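Local structure of ribose 5-phosphate isomerase RpiB (Thermoanaerobacter tengcongensis, 4EGS) at residues A[38-43]-A[114-119]; A[53-58]-A[171-176]; A[67-72]-A[101-106]; A[108-113]-A[132-137]. The protein probably removes phosphate from phosphotyrosine through this N-terminal low molecular weight phosphatase domain, the full-length protein also carrying an RpiB-type sugar isomerase domain. All coordinates share one frame; numbering follows the deposited sequence.

Interaction 1. Residues A[38-43]-A[114-119]. With BCT (bicarbonate ion), chain C.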
# COMPACT_ATOMS: atom_id res chain seq x y z
N LEU A 38 1.40 -3.93 -11.70
CA LEU A 38 1.66 -4.28 -13.09
C LEU A 38 0.71 -3.55 -14.03
O LEU A 38 -0.49 -3.84 -14.06
CB LEU A 38 1.51 -5.79 -13.28
CG LEU A 38 2.48 -6.54 -14.20
CD1 LEU A 38 1.85 -7.83 -14.68
CD2 LEU A 38 2.94 -5.69 -15.38
N PHE A 39 1.24 -2.61 -14.81
CA PHE A 39 0.44 -1.92 -15.82
C PHE A 39 0.41 -2.73 -17.11
O PHE A 39 1.45 -3.20 -17.58
CB PHE A 39 0.98 -0.52 -16.08
CG PHE A 39 0.91 0.39 -14.88
CD1 PHE A 39 -0.31 0.87 -14.43
CD2 PHE A 39 2.07 0.77 -14.22
CE1 PHE A 39 -0.37 1.71 -13.33
CE2 PHE A 39 2.01 1.61 -13.13
CZ PHE A 39 0.79 2.08 -12.68
N VAL A 40 -0.78 -2.89 -17.69
CA VAL A 40 -0.93 -3.73 -18.87
C VAL A 40 -1.40 -2.97 -20.10
O VAL A 40 -2.43 -2.30 -20.10
CB VAL A 40 -1.87 -4.93 -18.60
CG1 VAL A 40 -2.28 -5.60 -19.90
CG2 VAL A 40 -1.20 -5.92 -17.67
N CYS A 41 -0.61 -3.09 -21.17
CA CYS A 41 -0.90 -2.49 -22.45
C CYS A 41 -1.28 -3.58 -23.44
O CYS A 41 -1.41 -4.75 -23.06
CB CYS A 41 0.34 -1.77 -22.97
SG CYS A 41 0.12 -0.03 -23.34
N THR A 42 -1.43 -3.21 -24.70
CA THR A 42 -1.55 -4.20 -25.76
C THR A 42 -0.15 -4.58 -26.24
O THR A 42 0.18 -5.76 -26.33
CB THR A 42 -2.38 -3.68 -26.95
OG1 THR A 42 -3.76 -3.65 -26.59
CG2 THR A 42 -2.20 -4.58 -28.16
N GLY A 43 0.67 -3.58 -26.53
CA GLY A 43 2.00 -3.81 -27.05
C GLY A 43 3.12 -3.32 -26.15
O GLY A 43 4.30 -3.45 -26.49
N ASP A 114 1.18 -7.83 -6.98
CA ASP A 114 0.17 -7.73 -5.93
C ASP A 114 -1.10 -7.17 -6.55
O ASP A 114 -2.21 -7.48 -6.12
CB ASP A 114 0.65 -6.80 -4.81
CG ASP A 114 1.98 -7.22 -4.23
OD1 ASP A 114 2.02 -8.18 -3.44
OD2 ASP A 114 3.00 -6.58 -4.56
N LEU A 115 -0.92 -6.34 -7.57
CA LEU A 115 -2.01 -5.68 -8.26
C LEU A 115 -1.64 -5.47 -9.72
O LEU A 115 -0.52 -5.05 -10.03
CB LEU A 115 -2.31 -4.33 -7.60
CG LEU A 115 -3.14 -3.31 -8.39
CD1 LEU A 115 -4.60 -3.74 -8.47
CD2 LEU A 115 -3.01 -1.93 -7.78
N VAL A 116 -2.56 -5.78 -10.63
CA VAL A 116 -2.31 -5.55 -12.05
C VAL A 116 -3.41 -4.69 -12.67
O VAL A 116 -4.59 -5.04 -12.65
CB VAL A 116 -2.14 -6.88 -12.82
CG1 VAL A 116 -3.17 -7.90 -12.39
CG2 VAL A 116 -2.20 -6.64 -14.32
N LEU A 117 -3.01 -3.54 -13.22
CA LEU A 117 -3.96 -2.58 -13.78
C LEU A 117 -3.85 -2.47 -15.29
O LEU A 117 -2.78 -2.19 -15.83
CB LEU A 117 -3.77 -1.21 -13.14
CG LEU A 117 -4.20 -1.08 -11.68
CD1 LEU A 117 -4.02 0.35 -11.20
CD2 LEU A 117 -5.64 -1.52 -11.50
N ALA A 118 -4.98 -2.68 -15.97
CA ALA A 118 -5.03 -2.57 -17.43
C ALA A 118 -5.48 -1.18 -17.85
O ALA A 118 -6.34 -0.57 -17.20
CB ALA A 118 -5.96 -3.63 -17.99
N MET A 119 -4.90 -0.67 -18.93
CA MET A 119 -5.27 0.64 -19.45
C MET A 119 -6.69 0.64 -19.98
O MET A 119 -7.40 1.64 -19.89
CB MET A 119 -4.30 1.07 -20.55
CG MET A 119 -2.88 1.31 -20.07
SD MET A 119 -2.82 2.53 -18.75
CE MET A 119 -2.04 1.58 -17.46
C BCT C . -0.69 0.39 -26.91
O1 BCT C . -1.00 1.65 -26.44
O2 BCT C . -1.53 -0.59 -26.44
O3 BCT C . 0.65 0.08 -26.81
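Four backbone hydrogen bonds from Leu38 and Val40 to Leu115, Leu117 and Met119 zip the two parallel strands together. Leu38 is gripped at both ends: its N donates to Leu115 O (2.8 Å) and its O accepts from Leu117 N (2.7 Å). Val40 N then reaches Leu117 O (2.8 Å), and Met119 N closes the run on Val40 O at a longer 3.2 Å. Side chains pair on both faces. On one, Val40 CG2, anti to the carbonyl carbon, meets Val116 CG2 at 3.6 Å. On the other, the Met119 chain bends at chi2 and chi3 (-57° and 122°), bringing its methyl CE to 3.6 Å from Phe39 CD1. These are the two central strands of the four-stranded parallel sheet of the low molecular weight phosphatase fold, and segment 38-43 runs on into the loop that would bind phosphate in this family. A bicarbonate, probably from the crystallisation liquor, occupies it: Thr42 N donates to bicarbonate O2 (3.1 Å), while SG of Cys41, the predicted nucleophile, lies 3.5 Å from bicarbonate O3. Farther out, Met119 packs on Arg47 of helix 47-61, His123 bonds Thr42 OG1, and strand 67-72 flanks Phe39 and Cys41.

Interaction 2. Residues A[53-58]-A[171-176]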
# COMPACT_ATOMS: atom_id res chain seq x y z
N GLY A 53 6.25 4.77 -15.76
CA GLY A 53 7.25 5.82 -15.62
C GLY A 53 6.92 6.87 -14.57
O GLY A 53 7.71 7.09 -13.65
N ILE A 54 5.77 7.52 -14.71
CA ILE A 54 5.42 8.60 -13.80
C ILE A 54 4.96 8.10 -12.43
O ILE A 54 5.05 8.83 -11.44
CB ILE A 54 4.37 9.58 -14.41
CG1 ILE A 54 2.96 9.28 -13.89
CG2 ILE A 54 4.43 9.54 -15.93
CD1 ILE A 54 2.27 8.16 -14.61
N PHE A 55 4.49 6.86 -12.36
CA PHE A 55 4.12 6.25 -11.09
C PHE A 55 5.35 6.17 -10.19
O PHE A 55 5.32 6.61 -9.04
CB PHE A 55 3.53 4.85 -11.28
CG PHE A 55 3.24 4.13 -9.98
CD1 PHE A 55 2.01 4.28 -9.35
CD2 PHE A 55 4.19 3.31 -9.40
CE1 PHE A 55 1.74 3.62 -8.17
CE2 PHE A 55 3.93 2.65 -8.21
CZ PHE A 55 2.70 2.80 -7.60
N ASN A 56 6.42 5.60 -10.73
CA ASN A 56 7.68 5.50 -10.00
C ASN A 56 8.21 6.88 -9.62
O ASN A 56 8.61 7.09 -8.48
CB ASN A 56 8.73 4.74 -10.82
CG ASN A 56 8.42 3.25 -10.90
OD1 ASN A 56 7.78 2.69 -10.01
ND2 ASN A 56 8.89 2.61 -11.97
N ALA A 57 8.18 7.81 -10.57
CA ALA A 57 8.62 9.18 -10.32
C ALA A 57 7.83 9.82 -9.18
O ALA A 57 8.37 10.61 -8.41
CB ALA A 57 8.50 10.02 -11.58
N LYS A 58 6.55 9.48 -9.08
CA LYS A 58 5.73 9.91 -7.96
C LYS A 58 6.05 9.06 -6.73
O LYS A 58 6.11 9.57 -5.61
CB LYS A 58 4.24 9.81 -8.29
CG LYS A 58 3.74 10.82 -9.32
CD LYS A 58 2.24 10.69 -9.51
CE LYS A 58 1.75 11.45 -10.73
NZ LYS A 58 1.90 12.93 -10.59
N GLY A 171 -2.99 11.92 -13.40
CA GLY A 171 -4.11 12.17 -12.51
C GLY A 171 -4.65 10.89 -11.90
O GLY A 171 -4.99 10.86 -10.72
N LEU A 172 -4.72 9.84 -12.71
CA LEU A 172 -5.22 8.55 -12.25
C LEU A 172 -4.25 7.90 -11.27
O LEU A 172 -4.66 7.27 -10.30
CB LEU A 172 -5.46 7.62 -13.43
CG LEU A 172 -6.58 7.99 -14.40
CD1 LEU A 172 -6.58 7.04 -15.58
CD2 LEU A 172 -7.93 7.97 -13.70
N ILE A 173 -2.95 8.04 -11.53
CA ILE A 173 -1.93 7.47 -10.66
C ILE A 173 -1.89 8.20 -9.31
O ILE A 173 -1.56 7.60 -8.28
CB ILE A 173 -0.54 7.41 -11.36
CG1 ILE A 173 -0.33 6.04 -12.00
CG2 ILE A 173 0.59 7.68 -10.39
CD1 ILE A 173 -0.45 6.02 -13.50
N ASP A 174 -2.24 9.48 -9.32
CA ASP A 174 -2.41 10.23 -8.07
C ASP A 174 -3.44 9.57 -7.17
O ASP A 174 -3.21 9.41 -5.97
CB ASP A 174 -2.82 11.68 -8.36
CG ASP A 174 -1.63 12.58 -8.65
OD1 ASP A 174 -0.49 12.20 -8.31
OD2 ASP A 174 -1.84 13.68 -9.21
N LYS A 175 -4.57 9.19 -7.75
CA LYS A 175 -5.61 8.49 -7.01
C LYS A 175 -5.14 7.09 -6.62
O LYS A 175 -5.46 6.59 -5.54
CB LYS A 175 -6.90 8.38 -7.84
CG LYS A 175 -7.42 9.70 -8.38
CD LYS A 175 -8.84 9.54 -8.90
CE LYS A 175 -9.23 10.68 -9.82
NZ LYS A 175 -9.02 12.02 -9.20
N LEU A 176 -4.39 6.47 -7.52
CA LEU A 176 -3.86 5.12 -7.32
C LEU A 176 -2.98 5.08 -6.07
O LEU A 176 -3.16 4.24 -5.20
CB LEU A 176 -3.04 4.70 -8.53
CG LEU A 176 -3.08 3.25 -9.02
CD1 LEU A 176 -1.79 2.90 -9.74
CD2 LEU A 176 -3.36 2.27 -7.89
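Ile173, on helix 159-179, points toward segment 53-58 of helix 47-61; its CD1 meets Ile54, while CG2 sits between Phe55 and Lys58. The Ile54 side chain runs obliquely to it and touches Ile173 CD1 with its own CD1 at 3.6 Å. Ile173 CG2 comes to 3.8 Å from Phe55 CD1, the phenylalanine side chain crossing the isoleucine at about a right angle. Phe55 has CG anti to its backbone N (chi1 175°), which carries the ring along the helix interface until CE1 meets Leu176 CD1 at 3.9 Å, again nearly perpendicular. Lys58 flanks this apolar patch, its CD 3.5 Å from Ile173 CG2. Asp174 OD1 lies alongside the end of the lysine, near CD, CE and NZ alike, the bend at chi4 (-67°) keeping NZ beside it. The Lys58 NZ to Asp174 OD1 salt bridge is long, 3.4 Å, its hydrogen bond weak, at the more exposed margin. Phe55 also packs on Val37 and Leu176 on Phe39, both of strand 36-41. The axes of the two short segments pass 9.9 Å apart, their directions 48° apart. This is the packing of neighbouring helices over one face of the parallel sheet in the three-layer alpha/beta phosphatase fold.

Interaction 3. Residues A[67-72]-A[101-106]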
# COMPACT_ATOMS: atom_id res chain seq x y z
N GLU A 67 6.35 -0.23 -6.42
CA GLU A 67 7.08 -0.17 -7.68
C GLU A 67 6.18 -0.57 -8.84
O GLU A 67 5.22 -1.32 -8.66
CB GLU A 67 8.32 -1.07 -7.64
CG GLU A 67 8.02 -2.55 -7.81
CD GLU A 67 9.25 -3.41 -7.60
OE1 GLU A 67 9.39 -4.43 -8.31
OE2 GLU A 67 10.07 -3.07 -6.72
N ALA A 68 6.48 -0.05 -10.03
CA ALA A 68 5.66 -0.30 -11.20
C ALA A 68 6.40 -1.11 -12.25
O ALA A 68 7.60 -0.93 -12.47
CB ALA A 68 5.19 1.02 -11.79
N LYS A 69 5.67 -2.01 -12.90
CA LYS A 69 6.20 -2.75 -14.04
C LYS A 69 5.17 -2.77 -15.16
O LYS A 69 3.98 -2.52 -14.93
CB LYS A 69 6.59 -4.17 -13.63
CG LYS A 69 8.03 -4.55 -13.96
CD LYS A 69 8.23 -4.81 -15.46
CE LYS A 69 8.86 -3.61 -16.17
NZ LYS A 69 8.83 -3.78 -17.66
N SER A 70 5.62 -3.06 -16.38
CA SER A 70 4.75 -3.02 -17.55
C SER A 70 4.80 -4.31 -18.35
O SER A 70 5.73 -5.11 -18.21
CB SER A 70 5.14 -1.85 -18.45
OG SER A 70 4.94 -0.61 -17.81
N ALA A 71 3.78 -4.51 -19.18
CA ALA A 71 3.70 -5.66 -20.07
C ALA A 71 2.60 -5.44 -21.10
O ALA A 71 1.70 -4.62 -20.90
CB ALA A 71 3.43 -6.94 -19.28
N GLY A 72 2.67 -6.17 -22.21
CA GLY A 72 1.65 -6.09 -23.24
C GLY A 72 1.00 -7.43 -23.48
O GLY A 72 1.64 -8.47 -23.34
N ARG A 101 11.93 -1.42 -22.49
CA ARG A 101 11.87 -2.30 -23.65
C ARG A 101 10.58 -3.10 -23.58
O ARG A 101 10.19 -3.57 -22.51
CB ARG A 101 13.08 -3.24 -23.68
CG ARG A 101 13.84 -3.23 -25.00
CD ARG A 101 15.14 -2.44 -24.91
NE ARG A 101 14.91 -1.02 -24.67
CZ ARG A 101 15.89 -0.12 -24.53
NH1 ARG A 101 17.15 -0.50 -24.61
NH2 ARG A 101 15.59 1.15 -24.32
N ALA A 102 9.91 -3.25 -24.72
CA ALA A 102 8.62 -3.94 -24.76
C ALA A 102 8.74 -5.40 -24.34
O ALA A 102 9.60 -6.13 -24.84
CB ALA A 102 8.00 -3.84 -26.15
N LYS A 103 7.88 -5.82 -23.42
CA LYS A 103 7.86 -7.20 -22.96
C LYS A 103 6.45 -7.77 -23.10
O LYS A 103 5.48 -7.13 -22.70
CB LYS A 103 8.28 -7.28 -21.49
CG LYS A 103 9.42 -6.36 -21.10
CD LYS A 103 10.78 -6.94 -21.47
CE LYS A 103 11.89 -6.03 -20.97
NZ LYS A 103 13.24 -6.62 -21.18
N SER A 104 6.35 -8.97 -23.67
CA SER A 104 5.07 -9.66 -23.76
C SER A 104 4.78 -10.34 -22.43
O SER A 104 5.68 -10.92 -21.82
CB SER A 104 5.07 -10.67 -24.91
OG SER A 104 3.81 -11.30 -25.04
N LEU A 105 3.53 -10.27 -21.99
CA LEU A 105 3.15 -10.77 -20.68
C LEU A 105 3.25 -12.30 -20.58
O LEU A 105 2.82 -13.02 -21.48
CB LEU A 105 1.73 -10.29 -20.32
CG LEU A 105 1.30 -10.41 -18.86
CD1 LEU A 105 0.55 -9.16 -18.43
CD2 LEU A 105 0.44 -11.64 -18.65
N ARG A 106 3.84 -12.76 -19.48
CA ARG A 106 4.03 -14.19 -19.24
C ARG A 106 3.30 -14.59 -17.97
O ARG A 106 2.29 -14.00 -17.61
CB ARG A 106 5.52 -14.51 -19.10
CG ARG A 106 6.42 -13.71 -20.02
CD ARG A 106 7.81 -13.59 -19.44
NE ARG A 106 8.55 -12.47 -20.01
CZ ARG A 106 8.43 -11.21 -19.60
NH1 ARG A 106 7.58 -10.90 -18.63
NH2 ARG A 106 9.14 -10.25 -20.18
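Leu105 lays its side chain beside the methyl of Ala71, CD1 approaching Ala71 CB to 3.7 Å and its own CB standing 3.9 Å from the same methyl. With CG anti to the backbone N (chi1 -165°), the leucine branch reaches on toward the sheet. Next to this small apolar touch, the backbone of Gly72 is held at both ends. Its N donates to Lys103 O (3.0 Å, 151° at the hydrogen), the donor lying almost in line with the C=O bond, and its O accepts from Leu105 N at 2.9 Å. Lys103 O also takes a CA-H contact from Ala71 CA at 3.5 Å. The two bonds make a single bridge between Gly72 and Ser104, so the loop 101-106 is stitched to the end of the strand without becoming a strand itself. At the more exposed side, Lys69 NZ comes only loosely near Lys103 CG (4.3 Å), while making a weak bond to Ser70 O. Strand 67-72 is an outermost strand of the parallel sheet within the chain, and its other edge bonds to strand 36-41, where Cys41 pairs with Ala71. Leu105 reaches Val40 of that strand and Tyr131 of the loop after helix 121-130, while Ser70 turns to Ser48 and Glu52 of helix 47-61; segment 101-106 itself leads from helix 83-93 toward helix 108-112.

Interaction 4. Residues A[108-113]-A[132-137]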
# COMPACT_ATOMS: atom_id res chain seq x y z
N GLU A 108 5.32 -15.05 -15.18
CA GLU A 108 6.25 -14.51 -14.20
C GLU A 108 5.77 -13.18 -13.63
O GLU A 108 5.92 -12.91 -12.44
CB GLU A 108 7.63 -14.33 -14.83
CG GLU A 108 8.78 -14.91 -14.02
CD GLU A 108 10.12 -14.77 -14.73
OE1 GLU A 108 10.87 -15.77 -14.78
OE2 GLU A 108 10.42 -13.67 -15.22
N ASP A 109 5.18 -12.35 -14.49
CA ASP A 109 4.76 -11.01 -14.10
C ASP A 109 3.48 -11.01 -13.27
O ASP A 109 3.34 -10.21 -12.34
CB ASP A 109 4.58 -10.12 -15.33
CG ASP A 109 5.02 -10.79 -16.62
OD1 ASP A 109 4.77 -12.01 -16.76
OD2 ASP A 109 5.61 -10.11 -17.48
N LEU A 110 2.56 -11.90 -13.60
CA LEU A 110 1.27 -11.95 -12.91
C LEU A 110 1.38 -12.46 -11.48
O LEU A 110 0.74 -11.92 -10.57
CB LEU A 110 0.27 -12.80 -13.70
CG LEU A 110 -0.87 -12.03 -14.37
CD1 LEU A 110 -0.33 -10.83 -15.12
CD2 LEU A 110 -1.65 -12.93 -15.30
N LYS A 111 2.20 -13.49 -11.27
CA LYS A 111 2.41 -14.05 -9.94
C LYS A 111 3.09 -13.07 -9.00
O LYS A 111 2.73 -12.96 -7.83
CB LYS A 111 3.24 -15.33 -10.03
CG LYS A 111 2.48 -16.54 -10.56
CD LYS A 111 3.44 -17.69 -10.84
CE LYS A 111 2.70 -19.00 -11.03
NZ LYS A 111 2.06 -19.46 -9.77
N GLY A 112 4.08 -12.35 -9.52
CA GLY A 112 4.84 -11.41 -8.72
C GLY A 112 4.09 -10.12 -8.45
O GLY A 112 4.51 -9.30 -7.63
N ALA A 113 2.97 -9.93 -9.14
CA ALA A 113 2.18 -8.71 -9.00
C ALA A 113 1.15 -8.81 -7.88
O ALA A 113 0.36 -9.74 -7.83
CB ALA A 113 1.49 -8.37 -10.32
N PRO A 132 -7.96 -17.02 -15.05
CA PRO A 132 -8.96 -16.94 -13.98
C PRO A 132 -8.30 -17.16 -12.63
O PRO A 132 -7.28 -17.85 -12.55
CB PRO A 132 -9.91 -18.10 -14.30
CG PRO A 132 -9.53 -18.58 -15.68
CD PRO A 132 -8.08 -18.27 -15.81
N GLU A 133 -8.86 -16.56 -11.58
CA GLU A 133 -8.32 -16.64 -10.22
C GLU A 133 -7.00 -15.88 -10.03
O GLU A 133 -6.47 -15.80 -8.92
CB GLU A 133 -8.23 -18.09 -9.71
CG GLU A 133 -9.59 -18.73 -9.44
CD GLU A 133 -10.38 -19.03 -10.71
OE1 GLU A 133 -9.84 -19.73 -11.59
OE2 GLU A 133 -11.53 -18.55 -10.82
N TYR A 134 -6.48 -15.33 -11.12
CA TYR A 134 -5.54 -14.22 -11.05
C TYR A 134 -6.42 -12.99 -11.15
O TYR A 134 -5.98 -11.87 -10.90
CB TYR A 134 -4.57 -14.25 -12.23
CG TYR A 134 -3.41 -15.20 -12.07
CD1 TYR A 134 -2.68 -15.24 -10.89
CD2 TYR A 134 -3.04 -16.05 -13.11
CE1 TYR A 134 -1.61 -16.11 -10.75
CE2 TYR A 134 -1.98 -16.92 -12.97
CZ TYR A 134 -1.27 -16.95 -11.79
OH TYR A 134 -0.21 -17.82 -11.66
N ALA A 135 -7.68 -13.23 -11.51
CA ALA A 135 -8.66 -12.18 -11.75
C ALA A 135 -8.95 -11.34 -10.51
O ALA A 135 -9.46 -10.22 -10.62
CB ALA A 135 -9.95 -12.79 -12.29
N ASP A 136 -8.64 -11.88 -9.34
CA ASP A 136 -8.89 -11.18 -8.08
C ASP A 136 -8.06 -9.91 -7.97
O ASP A 136 -8.45 -8.95 -7.31
CB ASP A 136 -8.62 -12.09 -6.89
CG ASP A 136 -9.04 -11.47 -5.57
OD1 ASP A 136 -8.30 -11.62 -4.57
OD2 ASP A 136 -10.12 -10.84 -5.53
N LYS A 137 -6.90 -9.90 -8.63
CA LYS A 137 -6.01 -8.74 -8.60
C LYS A 137 -5.99 -8.01 -9.94
O LYS A 137 -5.23 -7.06 -10.12
CB LYS A 137 -4.60 -9.14 -8.17
CG LYS A 137 -4.01 -10.31 -8.95
CD LYS A 137 -2.68 -10.75 -8.34
CE LYS A 137 -2.12 -11.97 -9.04
NZ LYS A 137 -0.83 -12.41 -8.44
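Tyr134 and Lys137, both pointing at segment 108-113 from the turn after helix 121-130, carry this contact, and Leu110 receives much of it. The tyrosine has CG anti to its carbonyl carbon (chi1 -81°), which swings the ring out between two residues of the helix. Leu110 CD2 approaches ring atom CD2 of Tyr134 at 4.1 Å, the two side chains slanting across one another, and at the far end the aliphatic part of Lys111 lies against the phenol, its CG 3.2 Å from Tyr134 OH. Lys111 bends at chi4, and Lys111 NZ lies 3.4 Å from Tyr134 OH. Lys137 works differently. Its CG sits between the backbone N and the carbonyl carbon (chi1 51°), and from there the chain runs extended to the carbonyls of Leu110 and Ala113. Lys137 NZ donates to Leu110 O (2.7 Å) and Ala113 O (3.0 Å), the second bond lying in the carbonyl plane. Leu110 O, which takes a weak bond from Ala113 N, thus gains a second donor, whereas Ala113 O belongs to the loop that follows. Helix 108-112 precedes strand 115-118, and segment 132-137 leads into strand 138-140, so the contact joins the connections before two adjacent strands of the parallel alpha/beta sheet. Inward, Leu110 and Ala113 pack on Leu38 of strand 36-41, and Leu110 also meets Leu105 and Tyr131. The backbone of Lys137 is hydrogen-bonded to Val116 of strand 115-118. Tyr134 touches Glu107, and the buried Asp109 is salt-bridged to Arg106.

Interaction 1 is the buried centre, made of backbone bonds between parallel strands, and each of the others touches it. Interaction 2 lies against one face, where Phe39 packs on Phe55, Ile173 and Leu176; apolar side chains dominate and charge appears only at its margin. On the other face, Leu38 packs on Leu110 of interaction 4, which is partly exposed and relies on a lysine bonded to backbone carbonyls. Interaction 3 lies at the outermost strand 67-72, where a partly buried loop is bridged to the strand's end by two backbone bonds. Leu105 and Leu110 join interactions 3 and 4, whereas interactions 2 and 4 stay about 10 Å apart at their nearest atoms.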